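Local coordinates for beta-1,4-galactanase (Thielavia heterothallica, PDB 1HJS), which hydrolyses the (1->4)-beta-D-galactosidic linkages of type I arabinogalactans, as a family 53 glycoside hydrolase of clan GH-A, at residues A[7-12]-A[63-68]; A[13-18]-A[298-303]; A[220-225]-A[259-264]. All blocks are in the same frame, centred on the assembly; numbering follows the deposited sequence.

Contact 1: A[7-12]-A[63-68]; sequences VDWSSV and IAIAKR
Trp9 meets Ile65 with the benzo edge of its indole, and the two bury the largest areas of their segments here. CZ2 of Trp9 lies 3.7 Å from CB of Ile65. The CD1 end of Ile65 runs back past the indole to sit 3.9 Å from NE1 of Trp9, the side chains sliding by in opposite senses. Val12 adds a second patch, its CG1 being 3.7 Å from CG2 of Ile65. With chi1 of Val12 at 60°, this methyl stands between backbone N and carbonyl carbon, which sets it over one indole face near the rim.

Ile65 O lies in the indole plane, 3.2 Å from Trp9 CZ2, where it faces a ring C-H. The indole N-H is bonded to Gln46. Asp8 OD1 accepts from Ser10 N (3.1 Å), closing an Asx turn that overlaps the type I turn from Trp9 to Val12, and also from Ser10 OG. Arg68 NH2 passes 3.9 Å from Val12 CG2, while its charge is paired with Glu16 and Glu33.

Apolar packing without polar bonds thus joins the turn after strand 4-8 to helix 59-71 in the barrel's outer layer, and the polar groups of Trp9 and Arg68 pair with other segments.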
loop_
_atom_site.group_PDB
_atom_site.type_symbol
_atom_site.label_atom_id
_atom_site.label_comp_id
_atom_site.label_asym_id
_atom_site.label_seq_id
_atom_site.Cartn_x
_atom_site.Cartn_y
_atom_site.Cartn_z
ATOM N N VAL A 7 7.432 3.404 -3.221
ATOM C CA VAL A 7 7.461 3.518 -1.777
ATOM C C VAL A 7 6.197 4.261 -1.388
ATOM O O VAL A 7 5.607 4.980 -2.205
ATOM C CB VAL A 7 8.677 4.351 -1.272
ATOM C CG1 VAL A 7 9.974 3.758 -1.787
ATOM C CG2 VAL A 7 8.534 5.817 -1.709
ATOM N N ASP A 8 5.764 4.063 -0.153
ATOM C CA ASP A 8 4.615 4.782 0.360
ATOM C C ASP A 8 5.290 5.952 1.087
ATOM O O ASP A 8 6.052 5.739 2.030
ATOM C CB ASP A 8 3.835 3.914 1.347
ATOM C CG ASP A 8 2.578 4.595 1.852
ATOM O OD1 ASP A 8 2.666 5.750 2.310
ATOM O OD2 ASP A 8 1.499 3.966 1.803
ATOM N N TRP A 9 5.032 7.178 0.638
ATOM C CA TRP A 9 5.667 8.344 1.246
ATOM C C TRP A 9 4.661 9.270 1.926
ATOM O O TRP A 9 4.935 10.453 2.136
ATOM C CB TRP A 9 6.448 9.111 0.171
ATOM C CG TRP A 9 5.591 9.962 -0.738
ATOM C CD1 TRP A 9 4.341 9.666 -1.213
ATOM C CD2 TRP A 9 5.932 11.244 -1.282
ATOM N NE1 TRP A 9 3.884 10.688 -2.015
ATOM C CE2 TRP A 9 4.841 11.667 -2.075
ATOM C CE3 TRP A 9 7.058 12.077 -1.176
ATOM C CZ2 TRP A 9 4.841 12.891 -2.761
ATOM C CZ3 TRP A 9 7.056 13.297 -1.860
ATOM C CH2 TRP A 9 5.953 13.688 -2.640
ATOM N N SER A 10 3.510 8.717 2.291
ATOM C CA SER A 10 2.428 9.479 2.916
ATOM C C SER A 10 2.819 10.502 3.978
ATOM O O SER A 10 2.304 11.619 3.983
ATOM C CB SER A 10 1.393 8.521 3.514
ATOM O OG SER A 10 0.925 7.598 2.544
ATOM N N SER A 11 3.723 10.122 4.873
ATOM C CA SER A 11 4.153 11.001 5.961
ATOM C C SER A 11 5.045 12.176 5.562
ATOM O O SER A 11 5.427 12.968 6.424
ATOM C CB SER A 11 4.913 10.186 7.000
ATOM O OG SER A 11 6.157 9.773 6.460
ATOM N N VAL A 12 5.383 12.292 4.281
ATOM C CA VAL A 12 6.274 13.365 3.840
ATOM C C VAL A 12 5.990 14.761 4.409
ATOM O O VAL A 12 6.876 15.366 5.013
ATOM C CB VAL A 12 6.348 13.444 2.291
ATOM C CG1 VAL A 12 4.974 13.712 1.697
ATOM C CG2 VAL A 12 7.349 14.536 1.878
ATOM N N ILE A 63 -3.794 15.507 -2.394
ATOM C CA ILE A 63 -3.720 16.196 -3.675
ATOM C C ILE A 63 -2.460 17.054 -3.690
ATOM O O ILE A 63 -1.762 17.138 -4.699
ATOM C CB ILE A 63 -4.979 17.070 -3.916
ATOM C CG1 ILE A 63 -6.166 16.157 -4.245
ATOM C CG2 ILE A 63 -4.730 18.064 -5.056
ATOM C CD1 ILE A 63 -7.498 16.866 -4.341
ATOM N N ALA A 64 -2.149 17.671 -2.556
ATOM C CA ALA A 64 -0.960 18.513 -2.468
ATOM C C ALA A 64 0.322 17.724 -2.751
ATOM O O ALA A 64 1.154 18.156 -3.554
ATOM C CB ALA A 64 -0.881 19.174 -1.097
ATOM N N ILE A 65 0.496 16.571 -2.107
ATOM C CA ILE A 65 1.714 15.808 -2.355
ATOM C C ILE A 65 1.670 15.067 -3.687
ATOM O O ILE A 65 2.711 14.813 -4.286
ATOM C CB ILE A 65 2.043 14.829 -1.198
ATOM C CG1 ILE A 65 0.919 13.810 -0.999
ATOM C CG2 ILE A 65 2.260 15.619 0.087
ATOM C CD1 ILE A 65 1.249 12.765 0.065
ATOM N N ALA A 66 0.471 14.739 -4.162
ATOM C CA ALA A 66 0.347 14.064 -5.455
ATOM C C ALA A 66 0.852 15.002 -6.556
ATOM O O ALA A 66 1.495 14.561 -7.508
ATOM C CB ALA A 66 -1.101 13.673 -5.721
ATOM N N LYS A 67 0.549 16.293 -6.429
ATOM C CA LYS A 67 1.008 17.279 -7.406
ATOM C C LYS A 67 2.533 17.314 -7.397
ATOM O O LYS A 67 3.162 17.425 -8.443
ATOM C CB LYS A 67 0.454 18.669 -7.076
ATOM C CG LYS A 67 -1.012 18.858 -7.406
ATOM C CD LYS A 67 -1.487 20.197 -6.885
ATOM C CE LYS A 67 -2.924 20.466 -7.271
ATOM N NZ LYS A 67 -3.422 21.749 -6.679
ATOM N N ARG A 68 3.121 17.210 -6.210
ATOM C CA ARG A 68 4.574 17.234 -6.075
ATOM C C ARG A 68 5.176 15.988 -6.706
ATOM O O ARG A 68 6.213 16.056 -7.369
ATOM C CB ARG A 68 4.975 17.322 -4.598
ATOM C CG ARG A 68 4.806 18.716 -4.004
ATOM C CD ARG A 68 5.025 18.711 -2.493
ATOM N NE ARG A 68 6.321 18.155 -2.119
ATOM C CZ ARG A 68 6.745 18.031 -0.866
ATOM N NH1 ARG A 68 5.975 18.425 0.147
ATOM N NH2 ARG A 68 7.940 17.509 -0.621
#

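Contact 2: A[13-18]-A[298-303]; sequences VVEERA and PAWIHN
Glu15 reaches from its helix into the loop 298-303 and holds His302 by two hydrogen bonds, one to each carboxylate oxygen. The ring donates from ND1 to OE1 of Glu15 at 2.6 Å, with an N-H...O angle of 164°. OE1 lies close to the imidazole plane, yet the donor approaches on the syn side tilted 23° from the carboxylate plane. The backbone N of His302 gives the second bond, 2.9 Å to OE2 of Glu15, using the syn lone pair. Side chain and main chain of one residue are therefore fixed by a single carboxylate.

OE2 of Glu15 also sits at the edge of the Trp300 indole, in its plane and 3.3 Å from CD1, where a ring C-H faces the carboxylate oxygen. A bend at chi2 of Glu15 (-70°) brings the carboxylate to both rings. Replacing this glutamate by an alanine is likely to leave the backbone N and ND1 of His302 without these acceptors and the imidazole freer to turn.

Further out, Ala18 CB comes within 4.2 Å of His302 CE1, at the more exposed margin. Trp300 centres an inverse gamma turn, and Asn303 N is bonded to Trp300 O at 3.0 Å, so the loop folds back on itself beside the acid. Tyr22 packs on Glu15 and bonds Ala299 O through its hydroxyl.

The contact joins helix 12-17, which follows the first barrel strand, to the loop after the last strand, 290-296; Val13 of that helix packs on helix 59-71.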
loop_
_atom_site.group_PDB
_atom_site.type_symbol
_atom_site.label_atom_id
_atom_site.label_comp_id
_atom_site.label_asym_id
_atom_site.label_seq_id
_atom_site.Cartn_x
_atom_site.Cartn_y
_atom_site.Cartn_z
ATOM N N VAL A 13 4.777 15.275 4.231
ATOM C CA VAL A 13 4.452 16.606 4.740
ATOM C C VAL A 13 4.425 16.643 6.268
ATOM O O VAL A 13 4.799 17.642 6.882
ATOM C CB VAL A 13 3.100 17.112 4.168
ATOM C CG1 VAL A 13 2.596 18.310 4.968
ATOM C CG2 VAL A 13 3.293 17.516 2.710
ATOM N N VAL A 14 3.984 15.552 6.886
ATOM C CA VAL A 14 3.952 15.498 8.342
ATOM C C VAL A 14 5.380 15.675 8.860
ATOM O O VAL A 14 5.621 16.415 9.815
ATOM C CB VAL A 14 3.385 14.144 8.844
ATOM C CG1 VAL A 14 3.593 14.012 10.351
ATOM C CG2 VAL A 14 1.899 14.057 8.525
ATOM N N GLU A 15 6.326 14.998 8.213
ATOM C CA GLU A 15 7.729 15.081 8.610
ATOM C C GLU A 15 8.368 16.429 8.288
ATOM O O GLU A 15 9.136 16.957 9.088
ATOM C CB GLU A 15 8.529 13.956 7.952
ATOM C CG GLU A 15 8.284 12.591 8.577
ATOM C CD GLU A 15 8.867 12.468 9.979
ATOM O OE1 GLU A 15 8.574 13.329 10.835
ATOM O OE2 GLU A 15 9.621 11.501 10.225
ATOM N N GLU A 16 8.059 16.985 7.123
ATOM C CA GLU A 16 8.619 18.280 6.760
ATOM C C GLU A 16 8.135 19.323 7.762
ATOM O O GLU A 16 8.896 20.195 8.178
ATOM C CB GLU A 16 8.198 18.664 5.337
ATOM C CG GLU A 16 8.702 17.684 4.286
ATOM C CD GLU A 16 8.221 18.008 2.886
ATOM O OE1 GLU A 16 7.147 18.628 2.745
ATOM O OE2 GLU A 16 8.912 17.618 1.922
ATOM N N ARG A 17 6.871 19.221 8.165
ATOM C CA ARG A 17 6.311 20.164 9.131
ATOM C C ARG A 17 6.932 19.958 10.505
ATOM O O ARG A 17 6.900 20.850 11.351
ATOM C CB ARG A 17 4.796 19.996 9.235
ATOM C CG ARG A 17 4.034 20.512 8.031
ATOM C CD ARG A 17 2.558 20.210 8.166
ATOM N NE ARG A 17 1.802 20.703 7.022
ATOM C CZ ARG A 17 0.547 20.359 6.754
ATOM N NH1 ARG A 17 -0.099 19.515 7.547
ATOM N NH2 ARG A 17 -0.059 20.863 5.688
ATOM N N ALA A 18 7.488 18.773 10.729
ATOM C CA ALA A 18 8.125 18.465 12.004
ATOM C C ALA A 18 9.589 18.895 11.981
ATOM O O ALA A 18 10.333 18.640 12.929
ATOM C CB ALA A 18 8.024 16.978 12.307
ATOM N N PRO A 298 9.697 4.638 3.909
ATOM C CA PRO A 298 11.150 4.633 4.095
ATOM C C PRO A 298 11.728 5.895 4.742
ATOM O O PRO A 298 12.808 5.848 5.336
ATOM C CB PRO A 298 11.672 4.436 2.678
ATOM C CG PRO A 298 10.670 5.195 1.863
ATOM C CD PRO A 298 9.351 4.759 2.480
ATOM N N ALA A 299 11.005 7.007 4.646
ATOM C CA ALA A 299 11.490 8.279 5.180
ATOM C C ALA A 299 10.830 8.785 6.459
ATOM O O ALA A 299 11.043 9.936 6.848
ATOM C CB ALA A 299 11.392 9.355 4.091
ATOM N N TRP A 300 10.046 7.939 7.121
ATOM C CA TRP A 300 9.361 8.344 8.348
ATOM C C TRP A 300 10.300 8.154 9.541
ATOM O O TRP A 300 10.075 7.294 10.405
ATOM C CB TRP A 300 8.096 7.500 8.532
ATOM C CG TRP A 300 7.075 8.115 9.433
ATOM C CD1 TRP A 300 7.229 9.220 10.228
ATOM C CD2 TRP A 300 5.740 7.646 9.653
ATOM N NE1 TRP A 300 6.074 9.461 10.928
ATOM C CE2 TRP A 300 5.144 8.511 10.593
ATOM C CE3 TRP A 300 4.990 6.574 9.146
ATOM C CZ2 TRP A 300 3.828 8.340 11.040
ATOM C CZ3 TRP A 300 3.680 6.402 9.593
ATOM C CH2 TRP A 300 3.115 7.284 10.532
ATOM N N ILE A 301 11.343 8.975 9.591
ATOM C CA ILE A 301 12.344 8.871 10.643
ATOM C C ILE A 301 11.877 9.117 12.078
ATOM O O ILE A 301 12.540 8.675 13.017
ATOM C CB ILE A 301 13.559 9.772 10.324
ATOM C CG1 ILE A 301 13.145 11.243 10.291
ATOM C CG2 ILE A 301 14.158 9.357 8.981
ATOM C CD1 ILE A 301 14.302 12.186 10.002
ATOM N N HIS A 302 10.752 9.804 12.265
ATOM C CA HIS A 302 10.250 10.040 13.615
ATOM C C HIS A 302 9.359 8.888 14.086
ATOM O O HIS A 302 8.779 8.932 15.171
ATOM C CB HIS A 302 9.495 11.371 13.697
ATOM C CG HIS A 302 10.396 12.566 13.720
ATOM N ND1 HIS A 302 10.424 13.503 12.708
ATOM C CD2 HIS A 302 11.323 12.964 14.625
ATOM C CE1 HIS A 302 11.330 14.424 12.986
ATOM N NE2 HIS A 302 11.890 14.121 14.144
ATOM N N ASN A 303 9.261 7.859 13.252
ATOM C CA ASN A 303 8.486 6.657 13.560
ATOM C C ASN A 303 9.320 5.532 12.952
ATOM O O ASN A 303 8.821 4.695 12.204
ATOM C CB ASN A 303 7.104 6.726 12.902
ATOM C CG ASN A 303 6.257 5.486 13.174
ATOM O OD1 ASN A 303 6.259 4.948 14.282
ATOM N ND2 ASN A 303 5.521 5.035 12.159
#

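Contact 3: A[220-225]-A[259-264]; sequences SATLSA and FPSDVK
Thr222 and Pro260 bring the two backbones closest, with CA atoms 4.9 Å apart. Here 220-225 passes from an inverse gamma turn centred on Ala221 into helix 223-237, while 259-264 is an irregular loop turned back by a bond from Val263 N to Pro260 O. Thr222 is the N-cap: its OG1 accepts from Ala225 N at 3.0 Å.

Asp262 meets the same helix start from the other segment. Its OD1 accepts from Leu223 N at 2.9 Å, with an N-H...O angle of 170°, and its OD2 accepts from Ser224 N at 3.0 Å. Both donors come on the syn side, 18° and 16° out of the carboxylate plane. The carboxylate thus takes up two of the first N-H groups of the helix, where the helix dipole would probably favour its negative charge.

Pro260 CB lies 3.8 Å from Thr222 CG2, and Pro260 CG is 4.0 Å from Ala221 CB. Pro260 CG also comes 3.0 Å from Ala221 O, a polar atom buried here with no partner in the model. Val263 CG1 touches Leu223 CG at 3.7 Å.

Leu223 continues onto Val280 and Ile283 and Val263 onto Phe276, so helix 270-285 packs against both segments, and the loop after strand 240-245 is fastened to the start of helix 223-237.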
loop_
_atom_site.group_PDB
_atom_site.type_symbol
_atom_site.label_atom_id
_atom_site.label_comp_id
_atom_site.label_asym_id
_atom_site.label_seq_id
_atom_site.Cartn_x
_atom_site.Cartn_y
_atom_site.Cartn_z
ATOM N N SER A 220 6.297 -17.392 9.721
ATOM C CA SER A 220 5.668 -18.071 8.589
ATOM C C SER A 220 5.805 -17.282 7.288
ATOM O O SER A 220 5.574 -17.821 6.206
ATOM C CB SER A 220 4.184 -18.316 8.878
ATOM O OG SER A 220 4.018 -19.214 9.968
ATOM N N ALA A 221 6.192 -16.014 7.398
ATOM C CA ALA A 221 6.338 -15.145 6.229
ATOM C C ALA A 221 7.629 -15.396 5.455
ATOM O O ALA A 221 8.423 -14.477 5.235
ATOM C CB ALA A 221 6.267 -13.676 6.662
ATOM N N THR A 222 7.838 -16.642 5.041
ATOM C CA THR A 222 9.030 -16.988 4.286
ATOM C C THR A 222 8.893 -16.522 2.842
ATOM O O THR A 222 7.788 -16.304 2.351
ATOM C CB THR A 222 9.265 -18.509 4.261
ATOM O OG1 THR A 222 8.106 -19.160 3.720
ATOM C CG2 THR A 222 9.531 -19.033 5.665
ATOM N N LEU A 223 10.026 -16.366 2.169
ATOM C CA LEU A 223 10.012 -15.965 0.773
ATOM C C LEU A 223 9.397 -17.112 -0.022
ATOM O O LEU A 223 8.735 -16.897 -1.039
ATOM C CB LEU A 223 11.436 -15.686 0.295
ATOM C CG LEU A 223 12.109 -14.500 0.994
ATOM C CD1 LEU A 223 13.562 -14.411 0.564
ATOM C CD2 LEU A 223 11.372 -13.214 0.643
ATOM N N SER A 224 9.617 -18.335 0.452
ATOM C CA SER A 224 9.071 -19.509 -0.216
ATOM C C SER A 224 7.543 -19.480 -0.170
ATOM O O SER A 224 6.882 -19.756 -1.170
ATOM C CB SER A 224 9.590 -20.795 0.444
ATOM O OG SER A 224 9.195 -20.860 1.798
ATOM N N ALA A 225 6.984 -19.137 0.987
ATOM C CA ALA A 225 5.534 -19.075 1.136
ATOM C C ALA A 225 4.949 -17.948 0.285
ATOM O O ALA A 225 3.848 -18.075 -0.246
ATOM C CB ALA A 225 5.160 -18.873 2.602
ATOM N N PHE A 259 12.338 -14.431 12.899
ATOM C CA PHE A 259 12.278 -14.127 11.476
ATOM C C PHE A 259 12.126 -15.393 10.640
ATOM O O PHE A 259 12.502 -16.481 11.076
ATOM C CB PHE A 259 13.530 -13.355 11.050
ATOM C CG PHE A 259 13.407 -11.867 11.225
ATOM C CD1 PHE A 259 13.087 -11.321 12.465
ATOM C CD2 PHE A 259 13.589 -11.011 10.144
ATOM C CE1 PHE A 259 12.945 -9.939 12.622
ATOM C CE2 PHE A 259 13.450 -9.635 10.294
ATOM C CZ PHE A 259 13.127 -9.097 11.533
ATOM N N PRO A 260 11.552 -15.268 9.430
ATOM C CA PRO A 260 11.362 -16.425 8.551
ATOM C C PRO A 260 12.697 -17.105 8.268
ATOM O O PRO A 260 13.728 -16.441 8.126
ATOM C CB PRO A 260 10.741 -15.811 7.300
ATOM C CG PRO A 260 9.970 -14.647 7.849
ATOM C CD PRO A 260 10.951 -14.059 8.839
ATOM N N SER A 261 12.673 -18.430 8.178
ATOM C CA SER A 261 13.885 -19.203 7.945
ATOM C C SER A 261 14.729 -18.791 6.740
ATOM O O SER A 261 15.956 -18.763 6.838
ATOM C CB SER A 261 13.545 -20.696 7.841
ATOM O OG SER A 261 12.693 -20.951 6.739
ATOM N N ASP A 262 14.099 -18.468 5.610
ATOM C CA ASP A 262 14.880 -18.099 4.432
ATOM C C ASP A 262 15.342 -16.649 4.321
ATOM O O ASP A 262 15.738 -16.207 3.242
ATOM C CB ASP A 262 14.170 -18.512 3.128
ATOM C CG ASP A 262 12.743 -18.014 3.040
ATOM O OD1 ASP A 262 12.395 -17.034 3.731
ATOM O OD2 ASP A 262 11.970 -18.605 2.251
ATOM N N VAL A 263 15.302 -15.915 5.430
ATOM C CA VAL A 263 15.774 -14.529 5.453
ATOM C C VAL A 263 16.645 -14.302 6.691
ATOM O O VAL A 263 17.135 -13.194 6.929
ATOM C CB VAL A 263 14.607 -13.507 5.465
ATOM C CG1 VAL A 263 13.792 -13.633 4.189
ATOM C CG2 VAL A 263 13.733 -13.718 6.690
ATOM N N LYS A 264 16.849 -15.366 7.465
ATOM C CA LYS A 264 17.653 -15.299 8.685
ATOM C C LYS A 264 19.109 -14.906 8.473
ATOM O O LYS A 264 19.767 -14.422 9.395
ATOM C CB LYS A 264 17.607 -16.636 9.429
ATOM C CG LYS A 264 16.467 -16.759 10.424
ATOM C CD LYS A 264 16.641 -18.002 11.286
ATOM C CE LYS A 264 15.718 -17.990 12.496
ATOM N NZ LYS A 264 14.278 -18.071 12.128
#

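Overall arrangement
All three contacts belong to one eight-stranded parallel beta/alpha barrel. Contacts 1 and 2 are neighbours, centres 12 Å apart, and meet through the Arg68-Glu16 salt bridge and where Ser11 OG packs against Trp300. Their segments alternate along the chain. Because 7-12 and 13-18 are consecutive, this run is tied both to helix 59-71 and to the loop after strand 290-296, linking the first and last parts of the barrel. Contact 3 lies about 31 Å from contact 1 and 30 Å from contact 2, centre to centre. It follows contact 1 in sequence, is nested within the loop closed by contact 2, and joins the start of helix 223-237 to the loop after strand 240-245, on the opposite side of the chain's centre from contact 1.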